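Local coordinates for putative lipoprotein GNA1162 (Neisseria meningitidis, PDB 4HRV) that is of unknown function but, as a lipoprotein of the GNA1162-like (DUF799) family, is probably anchored to a membrane by a lipid at its N-terminus, at residues P20-S25 with Y89-E94. The protein carries 3 engineered substitutions. Residues are numbered along the deposited sequence; the frame is centred on the assembly and turned at random.
Sequences PPLNES and YITVTE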
ATOM      1  N   PRO B  20       4.619  12.203  15.944  1.00 33.38           N
ATOM      2  CA  PRO B  20       5.444  12.475  14.764  1.00 35.37           C
ATOM      3  C   PRO B  20       6.283  11.259  14.418  1.00 35.38           C
ATOM      4  O   PRO B  20       6.982  10.727  15.280  1.00 32.70           O
ATOM      5  CB  PRO B  20       6.337  13.624  15.225  1.00 38.66           C
ATOM      6  CG  PRO B  20       5.507  14.359  16.210  1.00 36.32           C
ATOM      7  CD  PRO B  20       4.649  13.313  16.910  1.00 33.84           C
ATOM      8  N   PRO B  21       6.210  10.803  13.161  1.00 31.05           N
ATOM      9  CA  PRO B  21       6.951   9.594  12.802  1.00 33.67           C
ATOM     10  C   PRO B  21       8.461   9.781  12.850  1.00 30.64           C
ATOM     11  O   PRO B  21       8.964  10.871  12.589  1.00 35.76           O
ATOM     12  CB  PRO B  21       6.474   9.307  11.365  1.00 38.93           C
ATOM     13  CG  PRO B  21       5.100   9.932  11.306  1.00 41.19           C
ATOM     14  CD  PRO B  21       5.264  11.206  12.105  1.00 37.41           C
ATOM     15  N   LEU B  22       9.167   8.715  13.207  1.00 30.15           N
ATOM     16  CA  LEU B  22      10.618   8.708  13.219  1.00 35.13           C
ATOM     17  C   LEU B  22      11.116   8.557  11.793  1.00 35.76           C
ATOM     18  O   LEU B  22      10.574   7.770  11.010  1.00 36.86           O
ATOM     19  CB  LEU B  22      11.132   7.519  14.021  1.00 39.45           C
ATOM     20  CG  LEU B  22      11.737   7.712  15.402  1.00 48.73           C
ATOM     21  CD1 LEU B  22      12.491   6.439  15.761  1.00 50.43           C
ATOM     22  CD2 LEU B  22      12.653   8.945  15.441  1.00 47.25           C
ATOM     23  N   ASN B  23      12.155   9.301  11.450  1.00 37.48           N
ATOM     24  CA  ASN B  23      12.749   9.175  10.128  1.00 41.26           C
ATOM     25  C   ASN B  23      14.090   8.473  10.252  1.00 44.69           C
ATOM     26  O   ASN B  23      15.036   9.031  10.801  1.00 47.36           O
ATOM     27  CB  ASN B  23      12.925  10.557   9.492  1.00 44.19           C
ATOM     28  CG  ASN B  23      13.300  10.490   8.012  1.00 46.94           C
ATOM     29  OD1 ASN B  23      13.542   9.415   7.455  1.00 46.95           O
ATOM     30  ND2 ASN B  23      13.355  11.652   7.374  1.00 48.12           N
ATOM     31  N   GLU B  24      14.164   7.241   9.764  1.00 45.66           N
ATOM     32  CA  GLU B  24      15.417   6.501   9.781  1.00 51.39           C
ATOM     33  C   GLU B  24      15.971   6.321   8.378  1.00 57.18           C
ATOM     34  O   GLU B  24      16.645   5.335   8.087  1.00 62.46           O
ATOM     35  CB  GLU B  24      15.245   5.155  10.478  1.00 52.39           C
ATOM     36  CG  GLU B  24      14.712   5.298  11.880  1.00 53.73           C
ATOM     37  CD  GLU B  24      15.031   4.114  12.769  1.00 56.97           C
ATOM     38  OE1 GLU B  24      15.223   3.003  12.233  1.00 58.79           O
ATOM     39  OE2 GLU B  24      15.089   4.303  14.009  1.00 56.46           O
ATOM     40  N   SER B  25      15.673   7.284   7.509  1.00 56.83           N
ATOM     41  CA  SER B  25      16.226   7.304   6.160  1.00 54.25           C
ATOM     42  C   SER B  25      17.138   8.514   5.982  1.00 56.25           C
ATOM     43  O   SER B  25      17.018   9.497   6.706  1.00 54.50           O
ATOM     44  CB  SER B  25      15.106   7.373   5.126  1.00 52.37           C
ATOM     45  OG  SER B  25      14.649   8.704   4.979  1.00 51.26           O
ATOM     46  N   TYR B  89       3.018   4.473  16.723  1.00 25.18           N
ATOM     47  CA  TYR B  89       4.389   4.836  16.382  1.00 25.09           C
ATOM     48  C   TYR B  89       4.704   4.408  14.946  1.00 26.28           C
ATOM     49  O   TYR B  89       4.624   3.223  14.610  1.00 28.23           O
ATOM     50  CB  TYR B  89       5.383   4.146  17.311  1.00 27.28           C
ATOM     51  CG  TYR B  89       5.255   4.540  18.770  1.00 30.27           C
ATOM     52  CD1 TYR B  89       4.645   3.696  19.692  1.00 30.91           C
ATOM     53  CD2 TYR B  89       5.756   5.765  19.230  1.00 27.94           C
ATOM     54  CE1 TYR B  89       4.536   4.067  21.046  1.00 30.62           C
ATOM     55  CE2 TYR B  89       5.638   6.136  20.572  1.00 27.18           C
ATOM     56  CZ  TYR B  89       5.043   5.282  21.468  1.00 30.31           C
ATOM     57  OH  TYR B  89       4.918   5.655  22.792  1.00 30.84           O
ATOM     58  N   ILE B  90       5.091   5.364  14.117  1.00 25.05           N
ATOM     59  CA  ILE B  90       5.492   5.045  12.742  1.00 26.45           C
ATOM     60  C   ILE B  90       6.962   5.369  12.541  1.00 28.54           C
ATOM     61  O   ILE B  90       7.431   6.407  12.991  1.00 33.01           O
ATOM     62  CB  ILE B  90       4.680   5.857  11.746  1.00 25.32           C
ATOM     63  CG1 ILE B  90       3.184   5.556  11.927  1.00 30.76           C
ATOM     64  CG2 ILE B  90       5.148   5.578  10.310  1.00 29.10           C
ATOM     65  CD1 ILE B  90       2.292   6.530  11.208  1.00 31.32           C
ATOM     66  N   THR B  91       7.677   4.476  11.867  1.00 24.10           N
ATOM     67  CA  THR B  91       9.063   4.698  11.484  1.00 26.53           C
ATOM     68  C   THR B  91       9.259   4.461   9.978  1.00 30.31           C
ATOM     69  O   THR B  91       8.913   3.401   9.456  1.00 31.01           O
ATOM     70  CB  THR B  91      10.010   3.774  12.273  1.00 32.66           C
ATOM     71  OG1 THR B  91       9.873   4.044  13.666  1.00 35.56           O
ATOM     72  CG2 THR B  91      11.465   3.989  11.861  1.00 36.95           C
ATOM     73  N   VAL B  92       9.783   5.469   9.292  1.00 31.97           N
ATOM     74  CA  VAL B  92      10.181   5.325   7.898  1.00 34.15           C
ATOM     75  C   VAL B  92      11.609   4.790   7.860  1.00 36.26           C
ATOM     76  O   VAL B  92      12.540   5.443   8.350  1.00 37.80           O
ATOM     77  CB  VAL B  92      10.119   6.666   7.149  1.00 34.83           C
ATOM     78  CG1 VAL B  92      10.755   6.532   5.740  1.00 33.74           C
ATOM     79  CG2 VAL B  92       8.682   7.141   7.046  1.00 33.84           C
ATOM     80  N   THR B  93      11.776   3.597   7.295  1.00 31.36           N
ATOM     81  CA  THR B  93      13.069   2.923   7.288  1.00 38.30           C
ATOM     82  C   THR B  93      13.769   3.064   5.943  1.00 42.32           C
ATOM     83  O   THR B  93      14.989   2.910   5.845  1.00 45.90           O
ATOM     84  CB  THR B  93      12.907   1.432   7.625  1.00 42.99           C
ATOM     85  OG1 THR B  93      12.066   0.804   6.643  1.00 46.97           O
ATOM     86  CG2 THR B  93      12.276   1.279   8.992  1.00 40.36           C
ATOM     87  N   GLU B  94      12.997   3.356   4.903  1.00 40.75           N
ATOM     88  CA  GLU B  94      13.585   3.620   3.599  1.00 41.92           C
ATOM     89  C   GLU B  94      12.855   4.738   2.853  1.00 39.40           C
ATOM     90  O   GLU B  94      11.638   4.847   2.909  1.00 36.93           O
ATOM     91  CB  GLU B  94      13.615   2.339   2.760  1.00 43.63           C
ATOM     92  CG  GLU B  94      14.460   2.459   1.518  1.00 53.94           C
ATOM     93  CD  GLU B  94      14.808   1.111   0.916  1.00 62.04           C
ATOM     94  OE1 GLU B  94      15.907   0.987   0.330  1.00 64.51           O
ATOM     95  OE2 GLU B  94      13.981   0.178   1.036  1.00 64.79           O
TER
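Parallel pairing of strand 15-23 with strand 86-99 in the mixed sheet is carried in this part by the bridges L22-T91 and N23-V92; the two segments run only 14° apart. Three backbone hydrogen bonds alternate as parallel strands require: L22 N gives to I90 O, V92 N to L22 O at 3.0 Å, and E24 N to V92 O at 2.8 Å, the last just past the strand end. L22 O also meets T91 CA in a CA-H...O contact of 3.5 Å. About half of the 63 residues between the segments are helical, and the connection also forms strand 48-49, parallel on the other edge of 15-23. Strand 104-116 pairs antiparallel with 86-99 through Y89 and T91, with T93 and E94 both facing S109 in a classic beta bulge. One face carries L22 and T91 side by side, L22 CB 3.7 Å from T91 OG1. T91 CG2, anti to the backbone N (OG1 chi1 -60°), meets E24 instead, 3.5 Å from CG, and the extended E24 chain passes it at a slant. On the face of N23 and V92, P21 CB lies alongside I90 CB at 3.9 Å, with M34 of helix 34-37 against P21, I90 and V92. The chain leaves through an Asx turn: N23 OD1 accepts S25 N from 38° above its carbonyl plane, and S25 OG in that plane at 2.8 Å; with N23 ND2 bonded to D27 O, the amide is held at both ends, which fixes its rotation.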